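Side-chain contacts in PLP-Dependent L-Arginine Hydroxylase MppP (Streptomyces wadayamensis, PDB 6C9B), which oxidises L-arginine with the help of pyridoxal 5'-phosphate, giving 4-hydroxy-2-ketoarginine and 2-ketoarginine as products: residues T12-E15 with Y16-L19; W341-P344 with S345-D348. All coordinates share one frame; numbering follows the deposited sequence.

Contact 1 of 2, residues T12-E15 with Y16-L19. With EGV ((4S)-5-carbamimidamido-4-hydroxy-2-oxopentanoic acid), chain F.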
# COMPACT_ATOMS: atom_id res chain seq x y z
N THR B 12 -1.56 15.91 -2.53
CA THR B 12 -1.30 15.16 -1.30
C THR B 12 -0.36 15.93 -0.39
O THR B 12 -0.52 15.91 0.84
CB THR B 12 -0.74 13.78 -1.66
OG1 THR B 12 -1.72 13.08 -2.44
CG2 THR B 12 -0.39 12.94 -0.40
N GLN B 13 0.62 16.64 -0.96
CA GLN B 13 1.53 17.42 -0.13
C GLN B 13 0.84 18.63 0.50
O GLN B 13 1.19 19.02 1.62
CB GLN B 13 2.76 17.83 -0.95
CG GLN B 13 3.60 16.60 -1.35
CD GLN B 13 4.87 16.97 -2.05
OE1 GLN B 13 5.24 18.13 -2.07
NE2 GLN B 13 5.56 15.98 -2.63
N TRP B 14 -0.18 19.19 -0.16
CA TRP B 14 -1.05 20.16 0.52
C TRP B 14 -1.83 19.49 1.64
O TRP B 14 -2.10 20.12 2.67
CB TRP B 14 -2.03 20.78 -0.46
CG TRP B 14 -1.45 21.77 -1.39
CD1 TRP B 14 -1.12 21.57 -2.71
CD2 TRP B 14 -1.14 23.14 -1.10
NE1 TRP B 14 -0.62 22.73 -3.25
CE2 TRP B 14 -0.62 23.71 -2.28
CE3 TRP B 14 -1.24 23.93 0.04
CZ2 TRP B 14 -0.20 25.04 -2.35
CZ3 TRP B 14 -0.83 25.25 -0.03
CH2 TRP B 14 -0.32 25.79 -1.21
N GLU B 15 -2.22 18.23 1.45
CA GLU B 15 -3.00 17.55 2.47
C GLU B 15 -2.16 17.19 3.70
O GLU B 15 -2.71 17.12 4.80
CB GLU B 15 -3.67 16.30 1.88
CG GLU B 15 -4.69 16.67 0.79
CD GLU B 15 -5.34 15.47 0.10
OE1 GLU B 15 -4.87 14.33 0.24
OE2 GLU B 15 -6.36 15.67 -0.58
N TYR B 16 -0.84 16.96 3.55
CA TYR B 16 -0.01 16.68 4.73
C TYR B 16 -0.11 17.80 5.75
O TYR B 16 -0.05 17.56 6.96
CB TYR B 16 1.46 16.49 4.33
CG TYR B 16 1.75 15.25 3.52
CD1 TYR B 16 1.09 14.07 3.78
CD2 TYR B 16 2.68 15.27 2.48
CE1 TYR B 16 1.34 12.92 3.05
CE2 TYR B 16 2.94 14.12 1.72
CZ TYR B 16 2.26 12.95 2.01
OH TYR B 16 2.48 11.80 1.27
N LEU B 17 -0.23 19.04 5.26
CA LEU B 17 -0.19 20.21 6.13
C LEU B 17 -1.38 20.25 7.07
O LEU B 17 -1.32 20.92 8.12
CB LEU B 17 -0.16 21.48 5.28
CG LEU B 17 1.02 21.65 4.31
CD1 LEU B 17 0.75 22.82 3.38
CD2 LEU B 17 2.32 21.85 5.06
N ALA B 18 -2.46 19.55 6.72
CA ALA B 18 -3.72 19.59 7.46
C ALA B 18 -3.92 18.42 8.41
O ALA B 18 -4.77 18.51 9.29
CB ALA B 18 -4.90 19.62 6.48
N LEU B 19 -3.15 17.34 8.26
CA LEU B 19 -3.50 16.06 8.88
C LEU B 19 -3.62 16.15 10.39
O LEU B 19 -4.34 15.35 11.00
CB LEU B 19 -2.45 15.01 8.55
CG LEU B 19 -2.59 14.23 7.25
CD1 LEU B 19 -1.46 13.21 7.19
CD2 LEU B 19 -3.94 13.55 7.17
C10 EGV F . -8.56 13.34 -1.84
C02 EGV F . -4.48 10.58 -0.70
C03 EGV F . -2.80 9.88 -2.41
C06 EGV F . -5.84 10.59 -1.36
C07 EGV F . -6.29 12.06 -1.48
C09 EGV F . -7.60 12.25 -2.29
N01 EGV F . -3.40 10.91 -1.61
N04 EGV F . -1.74 10.20 -3.29
N05 EGV F . -3.26 8.65 -2.34
O08 EGV F . -6.74 9.89 -0.59
O11 EGV F . -9.65 13.37 -2.37
O12 EGV F . -8.25 14.17 -0.95
O13 EGV F . -7.88 11.56 -3.27

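Contact 2 of 2, residues W341-P344 with S345-D348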
# COMPACT_ATOMS: atom_id res chain seq x y z
N TRP B 341 -4.47 18.84 -14.01
CA TRP B 341 -3.14 18.28 -14.15
C TRP B 341 -2.52 18.59 -15.51
O TRP B 341 -1.31 18.49 -15.67
CB TRP B 341 -3.21 16.76 -13.91
CG TRP B 341 -4.22 16.06 -14.77
CD1 TRP B 341 -5.50 15.71 -14.43
CD2 TRP B 341 -4.04 15.65 -16.14
NE1 TRP B 341 -6.15 15.12 -15.52
CE2 TRP B 341 -5.26 15.05 -16.57
CE3 TRP B 341 -2.97 15.72 -17.04
CZ2 TRP B 341 -5.44 14.55 -17.86
CZ3 TRP B 341 -3.15 15.19 -18.32
CH2 TRP B 341 -4.38 14.63 -18.72
N ALA B 342 -3.31 19.03 -16.49
CA ALA B 342 -2.80 19.45 -17.78
C ALA B 342 -2.71 20.97 -17.93
O ALA B 342 -2.01 21.45 -18.83
CB ALA B 342 -3.67 18.89 -18.91
N GLU B 343 -3.41 21.73 -17.10
CA GLU B 343 -3.46 23.18 -17.21
C GLU B 343 -3.82 23.74 -15.84
O GLU B 343 -4.98 24.08 -15.59
CB GLU B 343 -4.50 23.62 -18.25
CG GLU B 343 -4.35 25.09 -18.65
CD GLU B 343 -3.14 25.31 -19.53
OE1 GLU B 343 -3.21 25.03 -20.75
OE2 GLU B 343 -2.09 25.72 -19.00
N PRO B 344 -2.85 23.84 -14.94
CA PRO B 344 -3.20 24.14 -13.54
C PRO B 344 -3.86 25.49 -13.36
O PRO B 344 -4.64 25.66 -12.42
CB PRO B 344 -1.85 24.07 -12.80
CG PRO B 344 -0.80 23.88 -13.87
CD PRO B 344 -1.48 23.30 -15.06
N SER B 345 -3.59 26.45 -14.24
CA SER B 345 -4.23 27.76 -14.12
C SER B 345 -5.76 27.66 -14.23
O SER B 345 -6.45 28.55 -13.71
CB SER B 345 -3.66 28.71 -15.18
OG SER B 345 -4.00 28.28 -16.48
N ASP B 346 -6.29 26.59 -14.83
CA ASP B 346 -7.74 26.39 -14.88
C ASP B 346 -8.34 26.35 -13.47
O ASP B 346 -9.51 26.67 -13.29
CB ASP B 346 -8.08 25.08 -15.61
CG ASP B 346 -7.90 25.16 -17.14
OD1 ASP B 346 -7.58 26.23 -17.70
OD2 ASP B 346 -8.08 24.10 -17.78
N GLY B 347 -7.55 25.95 -12.47
CA GLY B 347 -8.03 25.85 -11.10
C GLY B 347 -7.57 26.97 -10.19
O GLY B 347 -7.65 26.86 -8.96
N ASP B 348 -7.07 28.06 -10.77
CA ASP B 348 -6.42 29.08 -9.97
C ASP B 348 -7.38 29.83 -9.07
O ASP B 348 -6.94 30.45 -8.10
CB ASP B 348 -5.69 30.09 -10.85
CG ASP B 348 -4.20 30.01 -10.70
OD1 ASP B 348 -3.72 29.92 -9.55
OD2 ASP B 348 -3.49 30.02 -11.73
O HOH W 1 -1.62 26.54 -16.52

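Contact 1 of 2, residues T12-E15 with Y16-L19
Thr12 meets Tyr16 through its methyl group, because chi1 of -61° sets CG2 anti to the backbone N and leaves OG1 beside that N, facing the ligand. In Tyr16, chi1 of -68° places CG beside its own N, and the ring lies back against the preceding turn: Thr12 O stands 3.5 Å above one ring face, offset toward the rim, and Thr12 CG2 comes within 3.5 Å of Tyr16 OH. The same Thr12 O accepts from Tyr16 N at 2.9 Å. Tyr16 OH is hydrogen-bonded to Leu251 O of the second subunit. Gln13 CG packs obliquely on the ring, 4.0 Å from Tyr16 CE2. Next along the chain, Trp14 CE3 touches Leu17 CD1 at 4.0 Å, and Ala18 N donates to Glu15 O at 3.1 Å.

On the ligand side, Thr12 OG1 takes two bonds from the guanidino group, from EGV N01 at 2.9 Å and from EGV N04. The extended Glu15 chain brings OE2 within 2.4 Å of EGV O12, close enough that one acid group probably carries a proton and donates it to the other. This is the short N-terminal helix 11-16 forming one wall of the product pocket at the dimer interface.

Contact 2 of 2, residues W341-P344 with S345-D348
Glu343 and Asp346 are tied by the backbone: Asp346 N donates to Glu343 O at 2.9 Å with an N-H...O angle of 155°. The next bond follows the same i to i+3 spacing, Gly347 N to Pro344 O at 2.9 Å, and Asp348 N to Ser345 O continues it. Together with the helical phi/psi values of Pro344, Ser345 and Asp346, these bonds define a short 3-10 turn entered from the extended Glu343.

Of the side chains, Glu343 does most of the touching. Its chi1 of -166°, with CG anti to the backbone N, lays CG against the Asp346 carboxylate: Glu343 CG is 3.6 Å from Asp346 OD1, and Glu343 CB is 3.6 Å from Asp346 OD2. The bend at chi2 then sets where the Glu343 carboxylate goes, with OE2 at a water. The two carboxylate planes are turned 59° apart. On the Ser345 side, that water donates to Glu343 OE2 at 2.7 Å and accepts from Ser345 N at 3.0 Å, so it links the acid to a backbone N-H at the start of the turn. Asp348 turns its carboxylate to Arg337, in a salt bridge.

The direct side-chain contact thus uses methylenes against a carboxylate, while Glu343 OE1 and Asp346 OD1 remain 5.5 Å apart; this separation, with water at the other Glu343 oxygen, probably moderates the repulsion between two like charges.

In the fold
Contact 1 is partly buried and contact 2 lies at the surface; their centres are about 19 Å apart and their nearest atoms about 9 Å apart, without touching. Strand 331-335 relates them: Trp14, Glu15 and Ala18 of contact 1 pack on it, whereas contact 2 belongs to the loop leading from it to strand 350-354. Contact 1 also meets the second subunit, but no other protein chain of the assembly touches 341-348. Both contain backbone hydrogen bonds, and their chemistry otherwise follows these positions. Residues 12-19 add ring and methyl packing and polar groups directed at a ligand, while residues 343-348 add a water bridge and carboxylates.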